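Local coordinates for pheromone cOB1/lipoprotein, YaeC family (Enterococcus faecalis, PDB 4EF1), which probably binds methionine as the lipid-anchored substrate-binding protein of an uptake system, and is also the precursor of the peptide pheromone cOB1, at residues A[10-15]-A[35-40]; A[79-84]-A[223-228]; A[86-91]-A[172-177]; A[126-131]-A[142-147]. All coordinates share one frame; numbering follows the deposited sequence.

Contact 1: A[10-15]-A[35-40]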
loop_
_atom_site.group_PDB
_atom_site.type_symbol
_atom_site.label_atom_id
_atom_site.label_comp_id
_atom_site.label_asym_id
_atom_site.label_seq_id
_atom_site.Cartn_x
_atom_site.Cartn_y
_atom_site.Cartn_z
ATOM N N ALA A 10 -1.507 -10.615 6.842
ATOM C CA ALA A 10 -0.595 -9.583 6.295
ATOM C C ALA A 10 -0.063 -9.914 4.916
ATOM O O ALA A 10 0.024 -11.071 4.572
ATOM C CB ALA A 10 0.578 -9.404 7.236
ATOM N N SER A 11 0.383 -8.872 4.182
ATOM C CA SER A 11 1.078 -9.042 2.939
ATOM C C SER A 11 2.451 -9.615 3.332
ATOM O O SER A 11 2.906 -9.323 4.451
ATOM C CB SER A 11 1.260 -7.734 2.210
ATOM O OG SER A 11 0.021 -7.134 1.782
ATOM N N PRO A 12 3.115 -10.378 2.441
ATOM C CA PRO A 12 4.420 -10.999 2.794
ATOM C C PRO A 12 5.506 -10.037 3.251
ATOM O O PRO A 12 6.204 -10.297 4.237
ATOM C CB PRO A 12 4.857 -11.659 1.500
ATOM C CG PRO A 12 3.615 -11.878 0.708
ATOM C CD PRO A 12 2.690 -10.763 1.079
ATOM N N VAL A 13 5.677 -8.951 2.508
ATOM C CA VAL A 13 6.763 -8.001 2.734
ATOM C C VAL A 13 6.237 -6.610 2.446
ATOM O O VAL A 13 5.665 -6.409 1.402
ATOM C CB VAL A 13 7.965 -8.238 1.775
ATOM C CG1 VAL A 13 8.985 -7.105 1.890
ATOM C CG2 VAL A 13 8.605 -9.596 2.021
ATOM N N PRO A 14 6.499 -5.636 3.327
ATOM C CA PRO A 14 7.219 -5.788 4.585
ATOM C C PRO A 14 6.326 -6.299 5.729
ATOM O O PRO A 14 6.823 -6.727 6.734
ATOM C CB PRO A 14 7.634 -4.353 4.913
ATOM C CG PRO A 14 6.522 -3.532 4.353
ATOM C CD PRO A 14 6.122 -4.232 3.095
ATOM N N HIS A 15 5.016 -6.299 5.538
ATOM C CA HIS A 15 4.095 -6.504 6.664
ATOM C C HIS A 15 4.351 -7.739 7.504
ATOM O O HIS A 15 4.545 -7.626 8.712
ATOM C CB HIS A 15 2.649 -6.473 6.206
ATOM C CG HIS A 15 2.320 -5.291 5.329
ATOM N ND1 HIS A 15 2.837 -5.148 4.091
ATOM C CD2 HIS A 15 1.486 -4.231 5.522
ATOM C CE1 HIS A 15 2.391 -4.037 3.536
ATOM N NE2 HIS A 15 1.546 -3.466 4.398
ATOM N N VAL A 35 0.896 -15.030 12.578
ATOM C CA VAL A 35 0.799 -14.334 11.305
ATOM C C VAL A 35 0.312 -15.282 10.204
ATOM O O VAL A 35 0.799 -16.414 10.101
ATOM C CB VAL A 35 2.168 -13.770 10.900
ATOM C CG1 VAL A 35 2.077 -13.031 9.576
ATOM C CG2 VAL A 35 2.691 -12.861 11.979
ATOM N N THR A 36 -0.641 -14.817 9.401
ATOM C CA THR A 36 -1.126 -15.563 8.207
ATOM C C THR A 36 -0.801 -14.640 7.046
ATOM O O THR A 36 -1.118 -13.472 7.135
ATOM C CB THR A 36 -2.624 -15.843 8.278
ATOM O OG1 THR A 36 -2.870 -16.682 9.404
ATOM C CG2 THR A 36 -3.137 -16.570 7.021
ATOM N N THR A 37 -0.120 -15.153 6.015
ATOM C CA THR A 37 0.293 -14.351 4.852
ATOM C C THR A 37 -0.746 -14.508 3.723
ATOM O O THR A 37 -1.232 -15.618 3.487
ATOM C CB THR A 37 1.727 -14.767 4.400
ATOM O OG1 THR A 37 2.678 -14.378 5.413
ATOM C CG2 THR A 37 2.119 -14.143 3.062
ATOM N N TYR A 38 -1.077 -13.411 3.069
ATOM C CA TYR A 38 -2.006 -13.328 1.930
ATOM C C TYR A 38 -1.300 -12.611 0.770
ATOM O O TYR A 38 -0.559 -11.650 0.985
ATOM C CB TYR A 38 -3.270 -12.525 2.279
ATOM C CG TYR A 38 -4.101 -13.166 3.341
ATOM C CD1 TYR A 38 -5.063 -14.110 3.015
ATOM C CD2 TYR A 38 -3.907 -12.867 4.698
ATOM C CE1 TYR A 38 -5.798 -14.760 3.999
ATOM C CE2 TYR A 38 -4.661 -13.509 5.692
ATOM C CZ TYR A 38 -5.607 -14.443 5.331
ATOM O OH TYR A 38 -6.343 -15.095 6.285
ATOM N N THR A 39 -1.520 -13.102 -0.439
ATOM C CA THR A 39 -0.876 -12.591 -1.649
ATOM C C THR A 39 -1.744 -11.587 -2.428
ATOM O O THR A 39 -1.308 -11.101 -3.457
ATOM C CB THR A 39 -0.533 -13.793 -2.566
ATOM O OG1 THR A 39 -1.733 -14.481 -2.930
ATOM C CG2 THR A 39 0.387 -14.784 -1.842
ATOM N N ASP A 40 -2.931 -11.258 -1.891
ATOM C CA ASP A 40 -3.855 -10.358 -2.591
ATOM C C ASP A 40 -4.431 -9.311 -1.658
ATOM O O ASP A 40 -4.025 -9.203 -0.493
ATOM C CB ASP A 40 -4.987 -11.190 -3.199
ATOM C CG ASP A 40 -5.938 -11.679 -2.149
ATOM O OD1 ASP A 40 -5.457 -12.197 -1.124
ATOM O OD2 ASP A 40 -7.130 -11.462 -2.309
HETATM O O HOH W 1 -1.325 -8.951 0.143
#
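Ala10 and Tyr38 are joined by one of two backbone hydrogen bonds that hold the end of strand 4-10 beside strand 31-37. Ala10 N gives its hydrogen to Thr36 O at 2.9 Å. Tyr38 N gives its own to Ala10 O at 3.0 Å. Ala10 pairs in parallel with Thr37 between them. Thr37 CA also sends a CA-H...O contact to Ala10 O at 3.3 Å.

The apolar part is small. Pro12 lies across Thr37 at about a right angle, and its CG meets Thr37 CG2 at 3.6 Å. This holds for one of two conformers of Thr37, in which chi1 (-68°) sets CG2 opposite the backbone N and facing the proline; for the other it is doubtful. Pro12 CD rests on Tyr38 O at 3.4 Å. The Tyr38 ring turns its edge to Ala10, with CD2 3.9 Å from Ala10 N; helix 43-50 packs on the ring through Leu43, Pro44 and Ala47.

A water extends the polar link past the last strand pair. It accepts from Ser11 OG at 2.8 Å and donates to Tyr38 O and Asp40 O.

The contact belongs to the beta-alpha-beta unit of strand 4-10, helix 12-28 and strand 31-37. Both strands end here, and the chain turns from the first into helix 12-28. His15, near the start of that helix, lines the selenomethionine pocket and is hydrogen-bonded to Asn203. Direct strand pairing thus gives way to a water bridge beyond the last strand pair, so backbone carbonyls beyond the sheet still have a donor.

Contact 2: A[79-84]-A[223-228]. With MSE (selenomethionine), chain C.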
loop_
_atom_site.group_PDB
_atom_site.type_symbol
_atom_site.label_atom_id
_atom_site.label_comp_id
_atom_site.label_asym_id
_atom_site.label_seq_id
_atom_site.Cartn_x
_atom_site.Cartn_y
_atom_site.Cartn_z
ATOM N N GLY A 79 -5.197 1.871 13.668
ATOM C CA GLY A 79 -4.096 2.838 13.657
ATOM C C GLY A 79 -3.153 2.638 12.484
ATOM O O GLY A 79 -2.887 1.526 12.083
ATOM N N ALA A 80 -2.643 3.746 11.948
ATOM C CA ALA A 80 -1.665 3.718 10.856
ATOM C C ALA A 80 -0.303 3.309 11.422
ATOM O O ALA A 80 0.115 3.795 12.500
ATOM C CB ALA A 80 -1.544 5.081 10.226
ATOM N N ILE A 81 0.414 2.517 10.650
ATOM C CA ILE A 81 1.736 2.017 11.037
ATOM C C ILE A 81 2.875 2.507 10.129
ATOM O O ILE A 81 3.939 2.872 10.604
ATOM C CB ILE A 81 1.736 0.514 11.067
ATOM C CG1 ILE A 81 0.625 -0.035 11.941
ATOM C CG2 ILE A 81 3.096 -0.013 11.540
ATOM C CD1 ILE A 81 0.587 0.420 13.387
ATOM N N HIS A 82 2.649 2.540 8.825
ATOM C CA HIS A 82 3.687 2.936 7.861
ATOM C C HIS A 82 3.167 3.343 6.509
ATOM O O HIS A 82 2.089 2.961 6.133
ATOM C CB HIS A 82 4.685 1.797 7.669
ATOM C CG HIS A 82 4.194 0.677 6.770
ATOM N ND1 HIS A 82 3.624 -0.436 7.247
ATOM C CD2 HIS A 82 4.276 0.515 5.397
ATOM C CE1 HIS A 82 3.356 -1.261 6.261
ATOM N NE2 HIS A 82 3.734 -0.670 5.105
ATOM N N LEU A 83 4.021 4.046 5.749
ATOM C CA LEU A 83 3.760 4.513 4.369
ATOM C C LEU A 83 4.658 3.744 3.392
ATOM O O LEU A 83 5.818 3.343 3.729
ATOM C CB LEU A 83 4.135 6.001 4.228
ATOM C CG LEU A 83 3.730 7.015 5.286
ATOM C CD1 LEU A 83 4.156 8.441 4.932
ATOM C CD2 LEU A 83 2.227 6.933 5.520
ATOM N N GLU A 84 4.145 3.564 2.174
ATOM C CA GLU A 84 4.889 2.951 1.070
ATOM C C GLU A 84 4.767 3.863 -0.176
ATOM O O GLU A 84 3.892 3.621 -1.031
ATOM C CB GLU A 84 4.260 1.600 0.724
ATOM C CG GLU A 84 4.407 0.570 1.783
ATOM C CD GLU A 84 3.816 -0.776 1.386
ATOM O OE1 GLU A 84 3.457 -1.044 0.175
ATOM O OE2 GLU A 84 3.713 -1.565 2.336
ATOM N N VAL A 223 3.668 -1.292 19.922
ATOM C CA VAL A 223 4.991 -1.957 19.689
ATOM C C VAL A 223 5.427 -1.668 18.259
ATOM O O VAL A 223 6.582 -1.245 18.018
ATOM C CB VAL A 223 4.933 -3.464 19.984
ATOM C CG1 VAL A 223 6.140 -4.170 19.384
ATOM C CG2 VAL A 223 4.799 -3.712 21.470
ATOM N N LEU A 224 4.493 -1.754 17.316
ATOM C CA LEU A 224 4.778 -1.432 15.919
ATOM C C LEU A 224 5.225 0.022 15.664
ATOM O O LEU A 224 5.998 0.270 14.730
ATOM C CB LEU A 224 3.594 -1.777 15.025
ATOM C CG LEU A 224 3.294 -3.233 14.774
ATOM C CD1 LEU A 224 1.965 -3.327 14.040
ATOM C CD2 LEU A 224 4.459 -3.907 14.020
ATOM N N ARG A 225 4.768 0.959 16.497
ATOM C CA ARG A 225 5.196 2.366 16.420
ATOM C C ARG A 225 6.366 2.718 17.328
ATOM O O ARG A 225 6.874 3.862 17.281
ATOM C CB ARG A 225 4.018 3.280 16.778
ATOM C CG ARG A 225 2.882 3.196 15.795
ATOM C CD ARG A 225 1.710 3.967 16.337
ATOM N NE ARG A 225 0.704 4.241 15.326
ATOM C CZ ARG A 225 -0.520 4.722 15.582
ATOM N NH1 ARG A 225 -0.937 4.974 16.829
ATOM N NH2 ARG A 225 -1.351 4.971 14.577
ATOM N N SER A 226 6.838 1.780 18.161
ATOM C CA SER A 226 7.923 2.118 19.106
ATOM C C SER A 226 9.207 2.457 18.348
ATOM O O SER A 226 9.419 1.914 17.266
ATOM C CB SER A 226 8.197 0.974 20.083
ATOM O OG SER A 226 8.659 -0.180 19.383
ATOM N N LYS A 227 10.024 3.329 18.924
ATOM C CA LYS A 227 11.219 3.850 18.275
ATOM C C LYS A 227 12.146 2.731 17.773
ATOM O O LYS A 227 12.601 2.807 16.645
ATOM C CB LYS A 227 11.998 4.789 19.221
ATOM C CG LYS A 227 13.296 5.378 18.661
ATOM C CD LYS A 227 14.098 6.098 19.722
ATOM C CE LYS A 227 15.420 6.680 19.162
ATOM N NZ LYS A 227 15.245 7.634 18.034
ATOM N N GLU A 228 12.400 1.712 18.611
ATOM C CA GLU A 228 13.329 0.617 18.222
ATOM C C GLU A 228 12.775 -0.145 16.975
ATOM O O GLU A 228 13.532 -0.475 16.092
ATOM C CB GLU A 228 13.617 -0.345 19.395
ATOM C CG GLU A 228 12.428 -1.253 19.736
ATOM C CD GLU A 228 12.447 -1.865 21.124
ATOM O OE1 GLU A 228 13.202 -2.830 21.363
ATOM O OE2 GLU A 228 11.629 -1.429 21.956
HETATM N N MSE C 301 0.887 -1.860 0.765
HETATM C CA MSE C 301 0.020 -1.155 -0.262
HETATM C C MSE C 301 0.402 0.316 -0.452
HETATM O O MSE C 301 0.639 1.023 0.539
HETATM O OXT MSE C 301 0.396 0.832 -1.602
HETATM C CB MSE C 301 -1.468 -1.289 0.057
HETATM C CG MSE C 301 -2.421 -0.752 -1.018
HETATM SE SE MSE C 301 -4.233 -0.726 -0.371
HETATM C CE MSE C 301 -4.589 -2.681 -0.260
HETATM O O HOH W 2 5.819 2.219 12.863
#
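Strand 75-83 of the six-stranded mixed sheet meets the end of helix 215-225 in this contact, and the strand then runs on to the ligand pocket. Arg225 carries the polar part. Its chain is extended from CG to NE and brings the guanidinium edge-on to Ala80 O. NE is 2.9 Å and NH2 2.8 Å from Ala80 O, a side-on grip of two nitrogens on one oxygen. The oxygen lies 9° out of the guanidinium plane. The NE donor sits nearly on the line of the carbonyl bond.

Next to it, Ile81 and Leu224 cross at about a right angle. Ile81 CG2 meets Leu224 CB at 3.9 Å. Leu224 also packs on Ile18 and Ile205. A water donates to both Ile81 O and Leu224 O. Ile81 and His82 both face Asn203, a classic beta bulge.

From the bulge, His82 NE2 donates to Glu84 OE2 at 2.9 Å on the anti side of the carboxylate. The acceptor is in the plane of the imidazole ring. Glu84 OE1 receives the selenomethionine N at 2.8 Å. His82 ND1 is bonded to Tyr57 OH, so both ring nitrogens have partners.

His82 is thus a second-shell residue that helps to hold the rotation of the Glu84 carboxylate. The carboxylate in turn probably favours a positively charged ligand amino group. At the other end, two N-H groups on Ala80 O tie helix to strand.

Contact 3: A[86-91]-A[172-177]. With MSE (selenomethionine), chain C.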
loop_
_atom_site.group_PDB
_atom_site.type_symbol
_atom_site.label_atom_id
_atom_site.label_comp_id
_atom_site.label_asym_id
_atom_site.label_seq_id
_atom_site.Cartn_x
_atom_site.Cartn_y
_atom_site.Cartn_z
ATOM N N VAL A 86 4.661 5.057 -3.523
ATOM C CA VAL A 86 4.475 4.189 -4.670
ATOM C C VAL A 86 5.267 4.710 -5.892
ATOM O O VAL A 86 5.407 5.922 -6.134
ATOM C CB VAL A 86 2.968 4.055 -4.994
ATOM C CG1 VAL A 86 2.427 5.370 -5.561
ATOM C CG2 VAL A 86 2.693 2.867 -5.914
ATOM N N GLY A 87 5.816 3.770 -6.641
ATOM C CA GLY A 87 6.562 4.092 -7.845
ATOM C C GLY A 87 5.983 3.608 -9.160
ATOM O O GLY A 87 5.193 2.646 -9.206
ATOM N N LEU A 88 6.413 4.294 -10.215
ATOM C CA LEU A 88 6.214 3.883 -11.590
ATOM C C LEU A 88 7.549 3.272 -11.991
ATOM O O LEU A 88 8.608 3.872 -11.740
ATOM C CB LEU A 88 5.874 5.053 -12.528
ATOM C CG LEU A 88 4.438 5.583 -12.600
ATOM C CD1 LEU A 88 4.475 6.926 -13.335
ATOM C CD2 LEU A 88 3.450 4.603 -13.242
ATOM N N TYR A 89 7.478 2.109 -12.665
ATOM C CA TYR A 89 8.654 1.318 -13.086
ATOM C C TYR A 89 8.601 1.010 -14.581
ATOM O O TYR A 89 7.531 0.922 -15.171
ATOM C CB TYR A 89 8.704 0.021 -12.292
ATOM C CG TYR A 89 8.738 0.200 -10.780
ATOM C CD1 TYR A 89 7.582 0.439 -10.055
ATOM C CD2 TYR A 89 9.933 0.057 -10.075
ATOM C CE1 TYR A 89 7.608 0.599 -8.676
ATOM C CE2 TYR A 89 9.983 0.205 -8.696
ATOM C CZ TYR A 89 8.836 0.468 -7.995
ATOM O OH TYR A 89 8.880 0.614 -6.630
ATOM N N SER A 90 9.775 0.906 -15.200
ATOM C CA SER A 90 9.910 0.580 -16.638
ATOM C C SER A 90 11.305 0.073 -16.888
ATOM O O SER A 90 12.239 0.667 -16.414
ATOM C CB SER A 90 9.718 1.816 -17.492
ATOM O OG SER A 90 9.889 1.550 -18.900
ATOM N N LYS A 91 11.424 -1.005 -17.644
ATOM C CA LYS A 91 12.704 -1.463 -18.084
ATOM C C LYS A 91 13.178 -0.673 -19.312
ATOM O O LYS A 91 14.374 -0.535 -19.509
ATOM C CB LYS A 91 12.656 -2.962 -18.407
ATOM C CG LYS A 91 12.382 -3.857 -17.226
ATOM C CD LYS A 91 12.458 -5.307 -17.662
ATOM C CE LYS A 91 12.479 -6.270 -16.501
ATOM N NZ LYS A 91 12.688 -7.609 -17.087
ATOM N N ALA A 172 5.255 2.224 -18.827
ATOM C CA ALA A 172 5.570 2.201 -17.379
ATOM C C ALA A 172 4.402 1.574 -16.607
ATOM O O ALA A 172 3.267 1.560 -17.095
ATOM C CB ALA A 172 5.886 3.600 -16.858
ATOM N N VAL A 173 4.712 1.062 -15.410
ATOM C CA VAL A 173 3.794 0.276 -14.599
ATOM C C VAL A 173 3.807 0.823 -13.146
ATOM O O VAL A 173 4.880 0.975 -12.583
ATOM C CB VAL A 173 4.201 -1.235 -14.620
ATOM C CG1 VAL A 173 3.197 -2.128 -13.867
ATOM C CG2 VAL A 173 4.305 -1.759 -16.067
ATOM N N LEU A 174 2.642 1.159 -12.567
ATOM C CA LEU A 174 2.551 1.483 -11.105
ATOM C C LEU A 174 2.496 0.171 -10.292
ATOM O O LEU A 174 1.604 -0.631 -10.509
ATOM C CB LEU A 174 1.298 2.310 -10.802
ATOM C CG LEU A 174 1.220 3.041 -9.439
ATOM C CD1 LEU A 174 2.103 4.312 -9.419
ATOM C CD2 LEU A 174 -0.228 3.366 -9.127
ATOM N N ILE A 175 3.453 -0.053 -9.400
ATOM C CA ILE A 175 3.540 -1.275 -8.618
ATOM C C ILE A 175 3.481 -0.880 -7.135
ATOM O O ILE A 175 4.313 -0.100 -6.698
ATOM C CB ILE A 175 4.857 -2.049 -8.864
ATOM C CG1 ILE A 175 5.077 -2.325 -10.377
ATOM C CG2 ILE A 175 4.845 -3.302 -8.023
ATOM C CD1 ILE A 175 6.389 -3.006 -10.688
ATOM N N ASN A 176 2.512 -1.403 -6.365
ATOM C CA ASN A 176 2.484 -1.114 -4.925
ATOM C C ASN A 176 3.804 -1.648 -4.334
ATOM O O ASN A 176 4.283 -2.722 -4.701
ATOM C CB ASN A 176 1.282 -1.764 -4.198
ATOM C CG ASN A 176 -0.058 -1.308 -4.723
ATOM O OD1 ASN A 176 -0.596 -1.915 -5.661
ATOM N ND2 ASN A 176 -0.647 -0.300 -4.081
ATOM N N SER A 177 4.396 -0.895 -3.429
ATOM C CA SER A 177 5.742 -1.218 -2.903
ATOM C C SER A 177 5.867 -2.564 -2.230
ATOM O O SER A 177 6.927 -3.168 -2.313
ATOM C CB SER A 177 6.250 -0.123 -1.989
ATOM O OG SER A 177 6.348 1.089 -2.695
HETATM N N MSE C 301 0.887 -1.860 0.765
HETATM C CA MSE C 301 0.020 -1.155 -0.262
HETATM C C MSE C 301 0.402 0.316 -0.452
HETATM O O MSE C 301 0.639 1.023 0.539
HETATM O OXT MSE C 301 0.396 0.832 -1.602
HETATM C CB MSE C 301 -1.468 -1.289 0.057
HETATM C CG MSE C 301 -2.421 -0.752 -1.018
HETATM SE SE MSE C 301 -4.233 -0.726 -0.371
HETATM C CE MSE C 301 -4.589 -2.681 -0.260
HETATM O O HOH W 3 6.532 1.055 -5.471
#
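Tyr89 and Ile175 cross at about a right angle on one face of an antiparallel strand pair, 87-89 with 172-175. The pair lies within the five-stranded mixed sheet of the second lobe of this periplasmic-binding-protein fold. Ile175 CD1 approaches Tyr89 CD1 at 3.7 Å. Chi1 of Tyr89 (-57°) sets its ring beside its own backbone N and brings CD1 beside Ile175. Val173 O lies at the ring edge, near its plane. Helix 161-166 covers this side through Tyr165, Met161 and Thr162.

Leu88 and Leu174 occupy the other face and meet at a slant. Leu88 CD2 lies 4.0 Å from Leu174 CB. Leu174 CG also takes Val86 CG2 at 3.8 Å, where the two side chains are roughly perpendicular. Helix 114-123 packs here, with Val117 and Ile120 on Leu88.

Tyr89 and Val173 form a hydrogen-bonded pair. Tyr89 N gives to Val173 O and Val173 N to Tyr89 O, both at 2.8 Å. Leu88 and Leu174 are the neighbouring non-hydrogen-bonded pair.

Where the strands part, one water with four partners joins them. It accepts from Gly87 N and donates to Ile175 O and Ser177 OG. It also shares a hydrogen bond with Tyr89 OH, which holds the phenol end. Asn176 follows at the N-cap position of helix 177-182. Its amide nitrogen is also bonded to Asp113 OD2, and Asn176 ND2 reaches the ligand carboxylate atom OXT of selenomethionine at 2.9 Å.

Contact 4: A[126-131]-A[142-147]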
loop_
_atom_site.group_PDB
_atom_site.type_symbol
_atom_site.label_atom_id
_atom_site.label_comp_id
_atom_site.label_asym_id
_atom_site.label_seq_id
_atom_site.Cartn_x
_atom_site.Cartn_y
_atom_site.Cartn_z
ATOM N N LEU A 126 3.514 16.529 -16.319
ATOM C CA LEU A 126 2.928 15.863 -17.545
ATOM C C LEU A 126 1.419 15.926 -17.635
ATOM O O LEU A 126 0.886 15.781 -18.717
ATOM C CB LEU A 126 3.339 14.405 -17.619
ATOM C CG LEU A 126 4.858 14.192 -17.819
ATOM C CD1 LEU A 126 5.162 12.709 -17.783
ATOM C CD2 LEU A 126 5.285 14.854 -19.133
ATOM N N ILE A 127 0.736 16.071 -16.507
ATOM C CA ILE A 127 -0.712 16.259 -16.513
ATOM C C ILE A 127 -1.164 17.316 -15.494
ATOM O O ILE A 127 -0.450 17.636 -14.558
ATOM C CB ILE A 127 -1.504 14.961 -16.204
ATOM C CG1 ILE A 127 -1.308 14.502 -14.741
ATOM C CG2 ILE A 127 -1.266 13.850 -17.269
ATOM C CD1 ILE A 127 -2.239 13.406 -14.270
ATOM N N THR A 128 -2.360 17.853 -15.712
ATOM C CA THR A 128 -3.059 18.644 -14.703
ATOM C C THR A 128 -4.466 18.031 -14.546
ATOM O O THR A 128 -4.924 17.318 -15.440
ATOM C CB THR A 128 -3.153 20.114 -15.087
ATOM O OG1 THR A 128 -4.026 20.272 -16.210
ATOM C CG2 THR A 128 -1.766 20.674 -15.369
ATOM N N LEU A 129 -5.117 18.279 -13.414
ATOM C CA LEU A 129 -6.498 17.814 -13.175
ATOM C C LEU A 129 -7.427 18.987 -13.387
ATOM O O LEU A 129 -7.011 20.141 -13.240
ATOM C CB LEU A 129 -6.631 17.219 -11.766
ATOM C CG LEU A 129 -5.675 16.059 -11.512
ATOM C CD1 LEU A 129 -5.886 15.350 -10.165
ATOM C CD2 LEU A 129 -5.765 15.049 -12.648
ATOM N N LYS A 130 -8.671 18.714 -13.784
ATOM C CA LYS A 130 -9.643 19.786 -14.070
ATOM C C LYS A 130 -9.898 20.649 -12.840
ATOM O O LYS A 130 -9.792 20.159 -11.718
ATOM C CB LYS A 130 -10.995 19.224 -14.548
ATOM C CG LYS A 130 -11.013 18.655 -15.948
ATOM C CD LYS A 130 -12.310 17.910 -16.240
ATOM C CE LYS A 130 -12.191 17.056 -17.484
ATOM N NZ LYS A 130 -13.321 16.096 -17.587
ATOM N N GLU A 131 -10.211 21.917 -13.096
ATOM C CA GLU A 131 -10.669 22.876 -12.084
ATOM C C GLU A 131 -11.919 22.334 -11.407
ATOM O O GLU A 131 -12.880 21.939 -12.083
ATOM C CB GLU A 131 -11.050 24.223 -12.723
ATOM C CG GLU A 131 -9.947 25.258 -12.804
ATOM C CD GLU A 131 -9.810 26.071 -11.521
ATOM O OE1 GLU A 131 -9.421 25.494 -10.484
ATOM O OE2 GLU A 131 -10.077 27.290 -11.562
ATOM N N ASP A 142 -10.717 12.898 -14.789
ATOM C CA ASP A 142 -10.478 14.227 -14.214
ATOM C C ASP A 142 -9.272 14.952 -14.814
ATOM O O ASP A 142 -9.044 16.127 -14.503
ATOM C CB ASP A 142 -10.335 14.139 -12.720
ATOM C CG ASP A 142 -11.609 13.680 -12.046
ATOM O OD1 ASP A 142 -12.717 14.138 -12.457
ATOM O OD2 ASP A 142 -11.489 12.903 -11.084
ATOM N N ILE A 143 -8.555 14.285 -15.714
ATOM C CA ILE A 143 -7.405 14.897 -16.363
ATOM C C ILE A 143 -7.843 16.026 -17.260
ATOM O O ILE A 143 -8.763 15.875 -18.053
ATOM C CB ILE A 143 -6.598 13.871 -17.185
ATOM C CG1 ILE A 143 -5.967 12.838 -16.273
ATOM C CG2 ILE A 143 -5.560 14.575 -18.045
ATOM C CD1 ILE A 143 -5.328 11.706 -17.058
ATOM N N ASP A 144 -7.119 17.141 -17.139
ATOM C CA ASP A 144 -7.271 18.304 -17.977
ATOM C C ASP A 144 -6.087 18.354 -18.974
ATOM O O ASP A 144 -6.248 17.898 -20.107
ATOM C CB ASP A 144 -7.379 19.556 -17.090
ATOM C CG ASP A 144 -7.429 20.839 -17.867
ATOM O OD1 ASP A 144 -7.717 20.819 -19.084
ATOM O OD2 ASP A 144 -7.195 21.881 -17.231
ATOM N N LYS A 145 -4.928 18.907 -18.580
ATOM C CA LYS A 145 -3.749 18.888 -19.456
ATOM C C LYS A 145 -3.161 17.488 -19.439
ATOM O O LYS A 145 -3.094 16.886 -18.386
ATOM C CB LYS A 145 -2.672 19.917 -19.045
ATOM C CG LYS A 145 -3.057 21.397 -19.242
ATOM C CD LYS A 145 -2.893 21.832 -20.690
ATOM C CE LYS A 145 -3.163 23.295 -20.959
ATOM N NZ LYS A 145 -3.098 23.611 -22.423
ATOM N N ASN A 146 -2.763 16.990 -20.615
ATOM C CA ASN A 146 -2.064 15.688 -20.808
ATOM C C ASN A 146 -1.062 15.939 -21.943
ATOM O O ASN A 146 -1.372 15.705 -23.132
ATOM C CB ASN A 146 -3.073 14.591 -21.165
ATOM C CG ASN A 146 -2.469 13.197 -21.103
ATOM O OD1 ASN A 146 -1.240 13.026 -21.027
ATOM N ND2 ASN A 146 -3.326 12.186 -21.083
ATOM N N THR A 147 0.136 16.410 -21.556
ATOM C CA THR A 147 1.142 16.884 -22.512
ATOM C C THR A 147 1.589 15.792 -23.489
ATOM O O THR A 147 1.706 16.039 -24.686
ATOM C CB THR A 147 2.341 17.507 -21.774
ATOM O OG1 THR A 147 1.859 18.567 -20.929
ATOM C CG2 THR A 147 3.400 18.032 -22.739
HETATM O O HOH W 4 1.472 13.711 -20.413
HETATM O O HOH W 5 -5.020 22.585 -15.449
#
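Thr128 has chi1 near +68°, which places OG1 between its backbone N and carbonyl carbon and turns it to the backbone of Lys145. Thr128 OG1 accepts from Lys145 N at 2.9 Å, with 157° at the hydrogen. The side chains of Thr128 and Lys145 lie alongside each other and point the same way, and Lys145 CB is 3.2 Å from Thr128 OG1. Asp144 CG stands opposite its own backbone N (chi1 175°). Its carboxylate reaches the threonine through a water, which donates to Asp144 OD2 and is hydrogen-bonded to Thr128 OG1.

The backbone of Thr128 is held as well. Thr128 N donates to Lys145 O, and Asp144 N to Thr128 O at 2.8 Å. Asp144 and Lys145 both face Thr128, so this is a classic beta bulge in the two-stranded antiparallel sheet of 127-129 and 143-146. The threonine hydroxyl takes up the N-H of the second bulge residue.

Two more backbone bonds flank the bulge. Lys130 N gives to Asp142 O at 2.7 Å, and Thr147 N gives to Leu126 O at 3.0 Å. A water also donates to Leu126 O and to Asn146 OD1; the latter has a further partner in Leu150 N.

Apolar groups gather away from the hydroxyl. Ile127 CD1 meets Ile143 CG1 at 4.3 Å, and Leu118 of helix 114-123 touches both isoleucines. Leu129 CD2 reaches Ile143 CG1 at the same separation. On the solvent side, Lys130 CG passes Asp144 CB at 3.9 Å, and Lys130 NZ is hydrogen-bonded to Asp141 O.

Contact 3 is buried, contacts 1 and 2 are partly buried, and contact 4 is at the surface. Contacts 1 and 2 share the six-stranded sheet and touch where His15 packs on Glu84 and His82. Contact 3 belongs to the five-stranded sheet, and contact 4 to a separate hairpin nested in its loop. Contacts 2 and 3 lie on opposite sides of the chain centre, yet both bond the selenomethionine: one takes its amino group, the other its carboxylate. Contact 3 combines strand pairing with apolar side chains on both faces; contact 1 pairs strands with few side-chain contacts. In contact 2 an arginine supplies the direct polar link, in contact 4 a threonine hydroxyl joins a bulge.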